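Local structure of Non-catalytic protein 1 (Piromyces equi, 1WCU) at residues 5-10 and 134-139; 49-54 and 114-119; 67-72 and 98-103; 40-45 and 124-129. The protein probably binds plant cell-wall polysaccharides as a family 29 carbohydrate-binding module, with no catalytic activity of its own. One frame throughout, in Å; residues are numbered along the deposited sequence.

Interaction 1 of 4, residues 5-10 and 134-139; sequences TYSVVY and IIYSTG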
loop_
_atom_site.group_PDB
_atom_site.type_symbol
_atom_site.label_atom_id
_atom_site.label_comp_id
_atom_site.label_asym_id
_atom_site.label_seq_id
_atom_site.Cartn_x
_atom_site.Cartn_y
_atom_site.Cartn_z
ATOM N N THR A 5 17.074 0.026 -0.895
ATOM C CA THR A 5 16.759 -0.959 0.114
ATOM C C THR A 5 15.270 -1.239 -0.031
ATOM O O THR A 5 14.501 -0.294 -0.191
ATOM C CB THR A 5 17.023 -0.370 1.496
ATOM O OG1 THR A 5 18.398 0.060 1.576
ATOM C CG2 THR A 5 16.750 -1.395 2.563
ATOM N N TYR A 6 14.869 -2.511 0.064
ATOM C CA TYR A 6 13.465 -2.906 -0.091
ATOM C C TYR A 6 12.863 -3.420 1.201
ATOM O O TYR A 6 13.507 -4.173 1.946
ATOM C CB TYR A 6 13.314 -4.010 -1.145
ATOM C CG TYR A 6 13.903 -3.645 -2.464
ATOM C CD1 TYR A 6 13.178 -2.917 -3.389
ATOM C CD2 TYR A 6 15.206 -4.008 -2.782
ATOM C CE1 TYR A 6 13.722 -2.565 -4.600
ATOM C CE2 TYR A 6 15.756 -3.665 -3.991
ATOM C CZ TYR A 6 15.012 -2.937 -4.894
ATOM O OH TYR A 6 15.529 -2.587 -6.122
ATOM N N SER A 7 11.623 -3.016 1.451
ATOM C CA SER A 7 10.780 -3.576 2.514
ATOM C C SER A 7 9.663 -4.348 1.820
ATOM O O SER A 7 8.798 -3.731 1.196
ATOM C CB SER A 7 10.126 -2.482 3.369
ATOM O OG SER A 7 11.066 -1.689 4.085
ATOM N N VAL A 8 9.663 -5.672 1.950
ATOM C CA VAL A 8 8.638 -6.516 1.325
ATOM C C VAL A 8 7.535 -6.737 2.360
ATOM O O VAL A 8 7.709 -7.480 3.324
ATOM C CB VAL A 8 9.231 -7.850 0.828
ATOM C CG1 VAL A 8 8.157 -8.722 0.188
ATOM C CG2 VAL A 8 10.372 -7.604 -0.155
ATOM N N VAL A 9 6.393 -6.085 2.161
ATOM C CA VAL A 9 5.321 -6.068 3.164
ATOM C C VAL A 9 4.449 -7.326 3.058
ATOM O O VAL A 9 4.062 -7.937 4.056
ATOM C CB VAL A 9 4.434 -4.817 2.967
ATOM C CG1 VAL A 9 3.272 -4.794 3.940
ATOM C CG2 VAL A 9 5.261 -3.533 3.068
ATOM N N TYR A 10 4.163 -7.698 1.816
ATOM C CA TYR A 10 3.298 -8.826 1.506
ATOM C C TYR A 10 3.587 -9.342 0.108
ATOM O O TYR A 10 3.645 -8.543 -0.831
ATOM C CB TYR A 10 1.819 -8.421 1.620
ATOM C CG TYR A 10 0.869 -9.518 1.196
ATOM C CD1 TYR A 10 0.367 -9.573 -0.095
ATOM C CD2 TYR A 10 0.497 -10.541 2.075
ATOM C CE1 TYR A 10 -0.467 -10.608 -0.508
ATOM C CE2 TYR A 10 -0.327 -11.567 1.669
ATOM C CZ TYR A 10 -0.818 -11.603 0.379
ATOM O OH TYR A 10 -1.628 -12.630 -0.049
ATOM N N ILE A 134 3.271 -6.187 -2.326
ATOM C CA ILE A 134 3.360 -4.839 -1.796
ATOM C C ILE A 134 4.791 -4.638 -1.310
ATOM O O ILE A 134 5.227 -5.281 -0.353
ATOM C CB ILE A 134 2.366 -4.602 -0.640
ATOM C CG1 ILE A 134 0.929 -4.878 -1.112
ATOM C CG2 ILE A 134 2.516 -3.161 -0.142
ATOM C CD1 ILE A 134 -0.093 -4.843 0.020
ATOM N N ILE A 135 5.524 -3.760 -1.986
ATOM C CA ILE A 135 6.963 -3.598 -1.764
ATOM C C ILE A 135 7.312 -2.119 -1.773
ATOM O O ILE A 135 6.954 -1.401 -2.696
ATOM C CB ILE A 135 7.812 -4.302 -2.871
ATOM C CG1 ILE A 135 7.499 -5.803 -2.933
ATOM C CG2 ILE A 135 9.311 -4.060 -2.648
ATOM C CD1 ILE A 135 8.002 -6.486 -4.182
ATOM N N TYR A 136 8.024 -1.663 -0.755
ATOM C CA TYR A 136 8.584 -0.313 -0.715
ATOM C C TYR A 136 10.080 -0.340 -1.029
ATOM O O TYR A 136 10.802 -1.188 -0.533
ATOM C CB TYR A 136 8.386 0.299 0.682
ATOM C CG TYR A 136 9.186 1.578 0.850
ATOM C CD1 TYR A 136 8.749 2.777 0.277
ATOM C CD2 TYR A 136 10.399 1.589 1.518
ATOM C CE1 TYR A 136 9.485 3.936 0.373
ATOM C CE2 TYR A 136 11.153 2.772 1.633
ATOM C CZ TYR A 136 10.698 3.930 1.058
ATOM O OH TYR A 136 11.443 5.093 1.154
ATOM N N SER A 137 10.531 0.612 -1.832
ATOM C CA SER A 137 11.941 0.799 -2.142
ATOM C C SER A 137 12.360 2.208 -1.756
ATOM O O SER A 137 11.644 3.172 -2.020
ATOM C CB SER A 137 12.168 0.620 -3.638
ATOM O OG SER A 137 13.519 0.901 -3.978
ATOM N N THR A 138 13.548 2.340 -1.164
ATOM C CA THR A 138 14.110 3.663 -0.921
ATOM C C THR A 138 14.545 4.343 -2.216
ATOM O O THR A 138 14.762 5.555 -2.236
ATOM C CB THR A 138 15.339 3.612 0.008
ATOM O OG1 THR A 138 16.323 2.748 -0.551
ATOM C CG2 THR A 138 14.938 3.105 1.400
ATOM N N GLY A 139 14.670 3.557 -3.283
ATOM C CA GLY A 139 15.128 4.069 -4.579
ATOM C C GLY A 139 13.995 4.673 -5.398
ATOM O O GLY A 139 12.843 4.689 -4.988
HETATM O O HOH W 1 18.702 2.869 0.683
#
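Tyr6 brings its ring obliquely against Ser137, with CE1 of the ring 3.5 Å from Ser137 OG. Its CG stands anti to the carbonyl carbon (chi1 -55°), a choice that swings CD1 and CE1 over to the partner strand, where CD1 also touches CG2 of Ile135. Ser137 OG itself accepts from Gly139 N in an ST turn. Val8 lies on the same face and meets Ile135 through CG1 to CG1, 4.3 Å. On the other face Ser7 OG comes to the edge of the Tyr136 ring. Thr5 and Thr138 cross obliquely at the end of the ladder: Thr5 N donates to Thr138 OG1 (2.8 Å), Thr138 N answers to Thr5 O, and one water joins both hydroxyls. At the far end Val9 and Tyr10 both face Ile134 in a classic beta bulge; there Val9 CB points at the partner strand and packs on Ile134 CG2 at 4.0 Å, and Ile134 O takes Val9 N at 2.9 Å and, weakly, Tyr10 N. Strand 129-137 runs between strand 6-10 and strand 62-70, bonding to Tyr65 and Cys63 of the latter, while Ser7, Val9 and Ile134 pack on strand 47-52 of the facing sheet of the beta sandwich.

Interaction 2 of 4, residues 49-54 and 114-119; sequences SLKNLN and FDRIIV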
loop_
_atom_site.group_PDB
_atom_site.type_symbol
_atom_site.label_atom_id
_atom_site.label_comp_id
_atom_site.label_asym_id
_atom_site.label_seq_id
_atom_site.Cartn_x
_atom_site.Cartn_y
_atom_site.Cartn_z
ATOM N N SER A 49 -4.069 0.365 6.226
ATOM C CA SER A 49 -2.909 1.241 6.411
ATOM C C SER A 49 -1.787 0.384 6.999
ATOM O O SER A 49 -1.841 -0.034 8.167
ATOM C CB SER A 49 -3.249 2.435 7.290
ATOM O OG SER A 49 -2.106 3.265 7.373
ATOM N N LEU A 50 -0.802 0.068 6.164
ATOM C CA LEU A 50 0.173 -0.948 6.503
ATOM C C LEU A 50 1.370 -0.281 7.167
ATOM O O LEU A 50 2.174 0.414 6.519
ATOM C CB LEU A 50 0.564 -1.762 5.264
ATOM C CG LEU A 50 -0.642 -2.427 4.584
ATOM C CD1 LEU A 50 -0.185 -3.111 3.296
ATOM C CD2 LEU A 50 -1.349 -3.432 5.513
ATOM N N LYS A 51 1.435 -0.486 8.475
ATOM C CA LYS A 51 2.423 0.112 9.382
ATOM C C LYS A 51 3.671 -0.753 9.467
ATOM O O LYS A 51 3.588 -1.962 9.653
ATOM C CB LYS A 51 1.783 0.274 10.779
ATOM C CG LYS A 51 2.747 0.549 11.936
ATOM C CD LYS A 51 3.297 1.984 11.951
ATOM C CE LYS A 51 4.190 2.163 13.191
ATOM N NZ LYS A 51 4.606 3.562 13.503
ATOM N N ASN A 52 4.823 -0.104 9.298
ATOM C CA ASN A 52 6.131 -0.733 9.493
ATOM C C ASN A 52 6.491 -0.702 10.973
ATOM O O ASN A 52 6.691 0.370 11.536
ATOM C CB ASN A 52 7.178 0.025 8.662
ATOM C CG ASN A 52 8.458 -0.734 8.488
ATOM O OD1 ASN A 52 8.805 -1.600 9.290
ATOM N ND2 ASN A 52 9.152 -0.448 7.409
ATOM N N LEU A 53 6.572 -1.888 11.579
ATOM C CA LEU A 53 7.002 -2.044 12.970
ATOM C C LEU A 53 8.468 -2.438 13.091
ATOM O O LEU A 53 8.980 -2.548 14.207
ATOM C CB LEU A 53 6.126 -3.093 13.664
ATOM C CG LEU A 53 4.635 -2.734 13.721
ATOM C CD1 LEU A 53 3.838 -3.969 14.157
ATOM C CD2 LEU A 53 4.381 -1.555 14.632
ATOM N N ASN A 54 9.139 -2.639 11.961
ATOM C CA ASN A 54 10.556 -3.022 11.972
ATOM C C ASN A 54 11.436 -1.791 12.206
ATOM O O ASN A 54 12.420 -1.838 12.962
ATOM C CB ASN A 54 10.932 -3.715 10.669
ATOM C CG ASN A 54 10.183 -5.018 10.455
ATOM O OD1 ASN A 54 9.490 -5.199 9.436
ATOM N ND2 ASN A 54 10.289 -5.930 11.410
ATOM N N PHE A 114 7.820 8.487 6.092
ATOM C CA PHE A 114 6.495 7.959 6.461
ATOM C C PHE A 114 6.545 6.535 6.997
ATOM O O PHE A 114 7.495 5.802 6.691
ATOM C CB PHE A 114 5.555 8.022 5.231
ATOM C CG PHE A 114 5.923 7.042 4.149
ATOM C CD1 PHE A 114 6.963 7.314 3.261
ATOM C CD2 PHE A 114 5.289 5.808 4.063
ATOM C CE1 PHE A 114 7.333 6.408 2.288
ATOM C CE2 PHE A 114 5.650 4.882 3.094
ATOM C CZ PHE A 114 6.692 5.182 2.208
ATOM N N ASP A 115 5.532 6.152 7.778
ATOM C CA ASP A 115 5.521 4.844 8.438
ATOM C C ASP A 115 4.355 3.937 8.021
ATOM O O ASP A 115 4.268 2.816 8.513
ATOM C CB ASP A 115 5.524 4.979 9.963
ATOM C CG ASP A 115 4.216 5.458 10.519
ATOM O OD1 ASP A 115 3.297 5.667 9.719
ATOM O OD2 ASP A 115 4.113 5.619 11.763
ATOM N N ARG A 116 3.488 4.411 7.125
ATOM C CA ARG A 116 2.255 3.689 6.762
ATOM C C ARG A 116 1.894 3.902 5.297
ATOM O O ARG A 116 1.898 5.047 4.808
ATOM C CB ARG A 116 1.082 4.150 7.628
ATOM C CG ARG A 116 0.816 3.321 8.856
ATOM C CD ARG A 116 -0.058 4.052 9.858
ATOM N NE ARG A 116 0.737 5.005 10.607
ATOM C CZ ARG A 116 0.339 5.667 11.680
ATOM N NH1 ARG A 116 -0.918 5.649 12.070
ATOM N NH2 ARG A 116 1.214 6.414 12.313
ATOM N N ILE A 117 1.558 2.792 4.634
ATOM C CA ILE A 117 1.055 2.767 3.271
ATOM C C ILE A 117 -0.458 2.506 3.307
ATOM O O ILE A 117 -0.907 1.443 3.756
ATOM C CB ILE A 117 1.745 1.655 2.439
ATOM C CG1 ILE A 117 3.246 1.916 2.351
ATOM C CG2 ILE A 117 1.121 1.581 1.036
ATOM C CD1 ILE A 117 4.070 0.770 1.768
ATOM N N ILE A 118 -1.227 3.449 2.785
ATOM C CA ILE A 118 -2.690 3.384 2.761
ATOM C C ILE A 118 -3.204 2.975 1.390
ATOM O O ILE A 118 -2.731 3.480 0.378
ATOM C CB ILE A 118 -3.280 4.781 3.076
ATOM C CG1 ILE A 118 -3.042 5.167 4.542
ATOM C CG2 ILE A 118 -4.772 4.842 2.761
ATOM C CD1 ILE A 118 -3.173 6.671 4.782
ATOM N N VAL A 119 -4.156 2.050 1.361
ATOM C CA VAL A 119 -4.924 1.733 0.140
ATOM C C VAL A 119 -6.376 1.935 0.536
ATOM O O VAL A 119 -6.800 1.415 1.563
ATOM C CB VAL A 119 -4.692 0.302 -0.376
ATOM C CG1 VAL A 119 -5.451 0.049 -1.678
ATOM C CG2 VAL A 119 -3.201 0.070 -0.613
#
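Lys51 NZ and Asp115 OD2 form a salt bridge at 2.7 Å, the ammonium coming from above the carboxylate plane. The lysine chain bends at chi2 (75°), and that bend turns its CD and CE down onto the carboxylate. Asp115 is also gripped side-on by Arg116: NE reaches OD1 at 2.8 Å in an almost straight bond (174°), and NH2 meets the syn lone pair of OD2 at 3.1 Å. OD2 therefore serves two cations. Arg116 NH2 has a second carboxylate in Glu86, which helps fix the guanidinium. With an alanine in place of Asp115, Lys51 would probably lose its mate across the contact and the guanidinium of Arg116 would be freer to swing.

Backbone bonds carry the pairing beneath. Leu50 and Ile117 exchange a reciprocal pair, with Leu50 N 2.8 Å from Ile117 O, and Asn52 N donates to Asp115 O at 3.1 Å. Ser49 OG sits against CG of Arg116 (3.3 Å) and CG1 of Ile118, its polar need met by Gln79 OE1 of strand 74-79. Lys51 CB rests on Arg116 CG at 3.7 Å.

Lys51 NZ and Arg116 NH2, 4.6 Å apart, probably share the negative charge of Asp115, with Glu86 adding a second carboxylate for the arginine, so this antiparallel pair within the five-stranded sheet is tied by charge as well as by its backbone.

Interaction 3 of 4, residues 67-72 and 98-103; sequences QVKTET and SSDFTE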
loop_
_atom_site.group_PDB
_atom_site.type_symbol
_atom_site.label_atom_id
_atom_site.label_comp_id
_atom_site.label_asym_id
_atom_site.label_seq_id
_atom_site.Cartn_x
_atom_site.Cartn_y
_atom_site.Cartn_z
ATOM N N GLN A 67 0.723 -4.879 -6.846
ATOM C CA GLN A 67 -0.224 -5.349 -7.857
ATOM C C GLN A 67 -1.637 -5.362 -7.269
ATOM O O GLN A 67 -1.838 -5.759 -6.115
ATOM C CB GLN A 67 0.159 -6.741 -8.361
ATOM C CG GLN A 67 1.539 -6.785 -8.996
ATOM C CD GLN A 67 1.925 -8.132 -9.570
ATOM O OE1 GLN A 67 3.096 -8.339 -9.936
ATOM N NE2 GLN A 67 0.981 -9.055 -9.624
ATOM N N VAL A 68 -2.600 -4.930 -8.082
ATOM C CA VAL A 68 -4.004 -4.867 -7.665
ATOM C C VAL A 68 -4.890 -5.525 -8.720
ATOM O O VAL A 68 -4.657 -5.352 -9.923
ATOM C CB VAL A 68 -4.478 -3.418 -7.486
ATOM C CG1 VAL A 68 -5.897 -3.386 -6.914
ATOM C CG2 VAL A 68 -3.525 -2.661 -6.578
ATOM N N LYS A 69 -5.908 -6.265 -8.258
ATOM C CA LYS A 69 -6.986 -6.813 -9.085
ATOM C C LYS A 69 -8.268 -6.436 -8.383
ATOM O O LYS A 69 -8.433 -6.732 -7.204
ATOM C CB LYS A 69 -6.862 -8.340 -9.189
ATOM C CG LYS A 69 -8.033 -8.995 -9.906
ATOM C CD LYS A 69 -7.858 -10.501 -10.010
ATOM C CE LYS A 69 -8.056 -11.204 -8.723
ATOM N NZ LYS A 69 -7.976 -12.696 -8.921
ATOM N N THR A 70 -9.186 -5.781 -9.085
ATOM C CA THR A 70 -10.428 -5.321 -8.461
ATOM C C THR A 70 -11.427 -4.799 -9.479
ATOM O O THR A 70 -11.041 -4.351 -10.562
ATOM C CB THR A 70 -10.134 -4.185 -7.419
ATOM O OG1 THR A 70 -11.331 -3.874 -6.687
ATOM C CG2 THR A 70 -9.615 -2.932 -8.082
ATOM N N GLU A 71 -12.704 -4.814 -9.092
ATOM C CA GLU A 71 -13.772 -4.178 -9.861
ATOM C C GLU A 71 -14.093 -2.746 -9.411
ATOM O O GLU A 71 -14.914 -2.065 -10.024
ATOM C CB GLU A 71 -15.036 -5.038 -9.812
ATOM C CG GLU A 71 -14.928 -6.365 -10.536
ATOM C CD GLU A 71 -16.258 -7.087 -10.546
ATOM O OE1 GLU A 71 -17.125 -6.718 -11.367
ATOM O OE2 GLU A 71 -16.445 -7.990 -9.705
ATOM N N THR A 72 -13.459 -2.275 -8.336
ATOM C CA THR A 72 -13.613 -0.895 -7.914
ATOM C C THR A 72 -12.327 -0.100 -8.260
ATOM O O THR A 72 -11.604 -0.453 -9.187
ATOM C CB THR A 72 -14.067 -0.804 -6.428
ATOM O OG1 THR A 72 -14.442 0.545 -6.110
ATOM C CG2 THR A 72 -12.996 -1.295 -5.440
ATOM N N SER A 98 -9.356 -3.683 -12.784
ATOM C CA SER A 98 -8.663 -4.608 -13.669
ATOM C C SER A 98 -9.099 -6.021 -13.436
ATOM O O SER A 98 -9.323 -6.426 -12.305
ATOM C CB SER A 98 -7.154 -4.495 -13.533
ATOM O OG SER A 98 -6.680 -4.887 -12.251
ATOM N N SER A 99 -9.225 -6.762 -14.536
ATOM C CA SER A 99 -9.649 -8.152 -14.516
ATOM C C SER A 99 -8.615 -9.100 -13.890
ATOM O O SER A 99 -8.983 -10.107 -13.247
ATOM C CB SER A 99 -10.050 -8.545 -15.964
ATOM O OG SER A 99 -11.379 -8.081 -16.103
ATOM N N ASP A 100 -7.340 -8.785 -14.068
ATOM C CA ASP A 100 -6.234 -9.535 -13.464
ATOM C C ASP A 100 -5.344 -8.550 -12.739
ATOM O O ASP A 100 -5.599 -7.346 -12.747
ATOM C CB ASP A 100 -5.432 -10.296 -14.533
ATOM C CG ASP A 100 -4.771 -11.577 -13.995
ATOM O OD1 ASP A 100 -4.545 -11.719 -12.764
ATOM O OD2 ASP A 100 -4.467 -12.471 -14.829
ATOM N N PHE A 101 -4.313 -9.065 -12.083
ATOM C CA PHE A 101 -3.377 -8.212 -11.352
ATOM C C PHE A 101 -2.632 -7.250 -12.269
ATOM O O PHE A 101 -2.062 -7.650 -13.290
ATOM C CB PHE A 101 -2.419 -9.085 -10.522
ATOM C CG PHE A 101 -3.093 -9.700 -9.330
ATOM C CD1 PHE A 101 -3.224 -8.991 -8.153
ATOM C CD2 PHE A 101 -3.686 -10.946 -9.413
ATOM C CE1 PHE A 101 -3.901 -9.527 -7.071
ATOM C CE2 PHE A 101 -4.352 -11.486 -8.338
ATOM C CZ PHE A 101 -4.467 -10.771 -7.162
ATOM N N THR A 102 -2.685 -5.976 -11.904
ATOM C CA THR A 102 -2.039 -4.876 -12.626
ATOM C C THR A 102 -0.948 -4.283 -11.726
ATOM O O THR A 102 -1.175 -4.058 -10.538
ATOM C CB THR A 102 -3.081 -3.782 -12.915
ATOM O OG1 THR A 102 -4.168 -4.354 -13.658
ATOM C CG2 THR A 102 -2.515 -2.592 -13.660
ATOM N N GLU A 103 0.236 -4.038 -12.287
ATOM C CA GLU A 103 1.331 -3.430 -11.560
ATOM C C GLU A 103 1.170 -1.923 -11.488
ATOM O O GLU A 103 0.794 -1.281 -12.488
ATOM C CB GLU A 103 2.670 -3.700 -12.264
ATOM C CG GLU A 103 3.004 -5.164 -12.494
ATOM C CD GLU A 103 4.384 -5.335 -13.113
ATOM O OE1 GLU A 103 4.486 -5.324 -14.361
ATOM O OE2 GLU A 103 5.351 -5.502 -12.365
HETATM O O HOH W 2 -6.048 -13.560 -11.019
#
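Strands 62-70 and 101-109 pair antiparallel near the surface, with Lys69 laid over the ring of Phe101, where the chain turns a corner at residues 99 and 100. The corner brings Ser98, the end of strand 90-98 in the other sheet, alongside the same strand, so the register jumps by two in a beta bulge. Val68 and Thr102 exchange backbone bonds, with Thr102 N 2.9 Å from Val68 O; beyond the bulge Ser98 N donates to Thr70 O at 2.9 Å. Ser98 OG holds the corner by donating to Asp100 O (2.7 Å), and Phe101 N donates to Asp100 OD1.

Over the ring, Lys69 CB stands 3.7 Å above the centroid of Phe101, 7° from the normal, a CH-pi contact. The chain runs straight until chi3 (73°), where the bend sets CE 3.7 Å from CE2 of Phe101. The Gln67 side chain crosses that of Phe101 at about a right angle, its amide plane turned 50° from the ring and NE2 lying 3.5 Å from CB of Phe101, while OE1 is bonded to Tyr65 OH, as is Glu103 OE2.

Lys69 NZ is well provided for: a salt bridge to Asp33, a cation-pi contact with Tyr130, and a water that it shares with Asp100 OD1. The aliphatic part of this lysine thus covers an aromatic ring while its charge is answered at the tip, which suits a contact near the surface.

Interaction 4 of 4, residues 40-45 and 124-129; sequences ADPDEY and ASNIPI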
loop_
_atom_site.group_PDB
_atom_site.type_symbol
_atom_site.label_atom_id
_atom_site.label_comp_id
_atom_site.label_asym_id
_atom_site.label_seq_id
_atom_site.Cartn_x
_atom_site.Cartn_y
_atom_site.Cartn_z
ATOM N N ALA A 40 -13.835 -2.479 2.084
ATOM C CA ALA A 40 -14.343 -1.370 2.904
ATOM C C ALA A 40 -15.725 -1.742 3.416
ATOM O O ALA A 40 -16.490 -2.394 2.710
ATOM C CB ALA A 40 -14.401 -0.093 2.104
ATOM N N ASP A 41 -16.051 -1.326 4.634
ATOM C CA ASP A 41 -17.360 -1.619 5.216
ATOM C C ASP A 41 -18.441 -0.946 4.357
ATOM O O ASP A 41 -18.168 0.027 3.644
ATOM C CB ASP A 41 -17.456 -1.084 6.631
ATOM C CG ASP A 41 -16.536 -1.771 7.604
ATOM O OD1 ASP A 41 -16.090 -2.902 7.341
ATOM O OD2 ASP A 41 -16.273 -1.166 8.662
ATOM N N PRO A 42 -19.675 -1.469 4.394
ATOM C CA PRO A 42 -20.713 -0.903 3.547
ATOM C C PRO A 42 -20.842 0.620 3.644
ATOM O O PRO A 42 -20.927 1.184 4.733
ATOM C CB PRO A 42 -21.973 -1.606 4.050
ATOM C CG PRO A 42 -21.476 -2.919 4.554
ATOM C CD PRO A 42 -20.156 -2.628 5.165
ATOM N N ASP A 43 -20.829 1.261 2.474
ATOM C CA ASP A 43 -20.967 2.717 2.305
ATOM C C ASP A 43 -19.839 3.553 2.907
ATOM O O ASP A 43 -19.959 4.771 2.991
ATOM C CB ASP A 43 -22.339 3.214 2.774
ATOM C CG ASP A 43 -23.476 2.480 2.093
ATOM O OD1 ASP A 43 -23.537 2.489 0.853
ATOM O OD2 ASP A 43 -24.287 1.881 2.812
ATOM N N GLU A 44 -18.715 2.922 3.263
ATOM C CA GLU A 44 -17.596 3.651 3.869
ATOM C C GLU A 44 -16.380 3.790 2.966
ATOM O O GLU A 44 -16.078 2.921 2.143
ATOM C CB GLU A 44 -17.121 2.962 5.152
ATOM C CG GLU A 44 -18.170 2.729 6.243
ATOM C CD GLU A 44 -18.585 3.978 7.004
ATOM O OE1 GLU A 44 -17.879 4.987 6.943
ATOM O OE2 GLU A 44 -19.653 3.921 7.667
ATOM N N TYR A 45 -15.669 4.901 3.147
ATOM C CA TYR A 45 -14.392 5.203 2.496
ATOM C C TYR A 45 -13.333 4.492 3.319
ATOM O O TYR A 45 -12.567 5.109 4.050
ATOM C CB TYR A 45 -14.201 6.714 2.504
ATOM C CG TYR A 45 -13.027 7.320 1.782
ATOM C CD1 TYR A 45 -12.516 6.784 0.620
ATOM C CD2 TYR A 45 -12.472 8.507 2.249
ATOM C CE1 TYR A 45 -11.471 7.397 -0.063
ATOM C CE2 TYR A 45 -11.436 9.138 1.568
ATOM C CZ TYR A 45 -10.943 8.579 0.416
ATOM O OH TYR A 45 -9.919 9.197 -0.278
ATOM N N ALA A 124 -16.455 3.951 -2.085
ATOM C CA ALA A 124 -17.168 3.362 -0.946
ATOM C C ALA A 124 -18.113 2.259 -1.422
ATOM O O ALA A 124 -19.314 2.281 -1.176
ATOM C CB ALA A 124 -17.918 4.441 -0.178
ATOM N N SER A 125 -17.523 1.265 -2.075
ATOM C CA SER A 125 -18.240 0.267 -2.872
ATOM C C SER A 125 -18.511 -1.066 -2.188
ATOM O O SER A 125 -19.298 -1.865 -2.701
ATOM C CB SER A 125 -17.436 -0.035 -4.139
ATOM O OG SER A 125 -16.249 -0.741 -3.830
ATOM N N ASN A 126 -17.796 -1.352 -1.102
ATOM C CA ASN A 126 -17.883 -2.653 -0.432
ATOM C C ASN A 126 -17.461 -3.807 -1.347
ATOM O O ASN A 126 -17.810 -4.963 -1.073
ATOM C CB ASN A 126 -19.311 -2.885 0.128
ATOM C CG ASN A 126 -19.409 -4.040 1.117
ATOM O OD1 ASN A 126 -18.633 -4.165 2.085
ATOM N ND2 ASN A 126 -20.396 -4.894 0.889
ATOM N N ILE A 127 -16.656 -3.498 -2.373
ATOM C CA ILE A 127 -16.152 -4.490 -3.345
ATOM C C ILE A 127 -14.712 -4.857 -2.978
ATOM O O ILE A 127 -13.917 -3.970 -2.701
ATOM C CB ILE A 127 -16.153 -3.900 -4.771
ATOM C CG1 ILE A 127 -17.609 -3.735 -5.263
ATOM C CG2 ILE A 127 -15.357 -4.769 -5.762
ATOM C CD1 ILE A 127 -17.728 -3.022 -6.567
ATOM N N PRO A 128 -14.367 -6.149 -2.985
ATOM C CA PRO A 128 -13.007 -6.519 -2.596
ATOM C C PRO A 128 -11.934 -5.978 -3.549
ATOM O O PRO A 128 -12.118 -5.935 -4.775
ATOM C CB PRO A 128 -13.039 -8.046 -2.574
ATOM C CG PRO A 128 -14.147 -8.407 -3.503
ATOM C CD PRO A 128 -15.189 -7.334 -3.294
ATOM N N ILE A 129 -10.823 -5.554 -2.947
ATOM C CA ILE A 129 -9.635 -5.075 -3.638
ATOM C C ILE A 129 -8.530 -6.069 -3.305
ATOM O O ILE A 129 -8.102 -6.147 -2.146
ATOM C CB ILE A 129 -9.275 -3.642 -3.175
ATOM C CG1 ILE A 129 -10.423 -2.677 -3.512
ATOM C CG2 ILE A 129 -7.970 -3.180 -3.822
ATOM C CD1 ILE A 129 -10.407 -1.426 -2.694
HETATM O O HOH W 3 -13.927 -2.091 -0.635
HETATM O O HOH W 4 -17.418 0.609 1.017
HETATM O O HOH W 5 -20.769 0.133 -0.102
#
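Ala124 and Asn126, with Ala40 opposite, bury most of the surface where these two loops meet. Ala124 sets its CB against the turn formed by Asp41 to Glu44, a type II turn closed by Glu44 N to Asp41 O; that CB is 3.3 Å from Glu44 O and 3.7 Å from the carbonyl carbon of Asp43. Its CA also approaches Glu44 O in a CA-H...O contact.

With chi1 at -166° the Asn126 side chain extends so that its end reaches Ala40 and the ring of Pro42, whose CG is 4.2 Å from CG of Asn126. Beneath, Asn126 CA makes a CA-H...O contact of 3.4 Å with Ala40 O. A glycine at Asn126 would probably open a gap beside the Pro42 ring and next to Ala40.

Waters fill in most of the polar links. One accepts from Ala40 N (2.7 Å) and donates to Ile127 O. Another donates to both Asp41 O and Glu44 O and takes a weak bond from Asn126 N, and a third runs from Asp43 N to Ala124 O.

Residues 40-45 lead from strand 35-38 to strand 47-52, and residues 124-129 from strand 116-121 into strand 129-137. Both loops pass from one sheet to the other, side by side, with Ala40 packed on Asp121 and Ile129 joined to Leu38 by backbone hydrogen bonding.

Overall arrangement
From the N terminus, strand 6-10 waits for the last strand: interaction 1 joins residues 5-10 to 134-139 and closes the longest loop. Within it interaction 4 brings the loop 40-45 to 124-129, then interaction 2 pairs 49-54 with 114-119, and innermost interaction 3 pairs 67-72 with 98-103. The four loops nest, and none cross. Interaction 1 lies in the six-stranded sheet, interaction 2 in the five-stranded one, and interaction 3 at the edge of the former, where Ser98 comes in from the latter; Ile134 and Val9 meet Leu50 between the sheets, as Tyr136 meets Phe114. Interactions 3 and 4 touch at Thr70 and Pro128, whereas interactions 1 and 4 lie on opposite sides of the chain's centre.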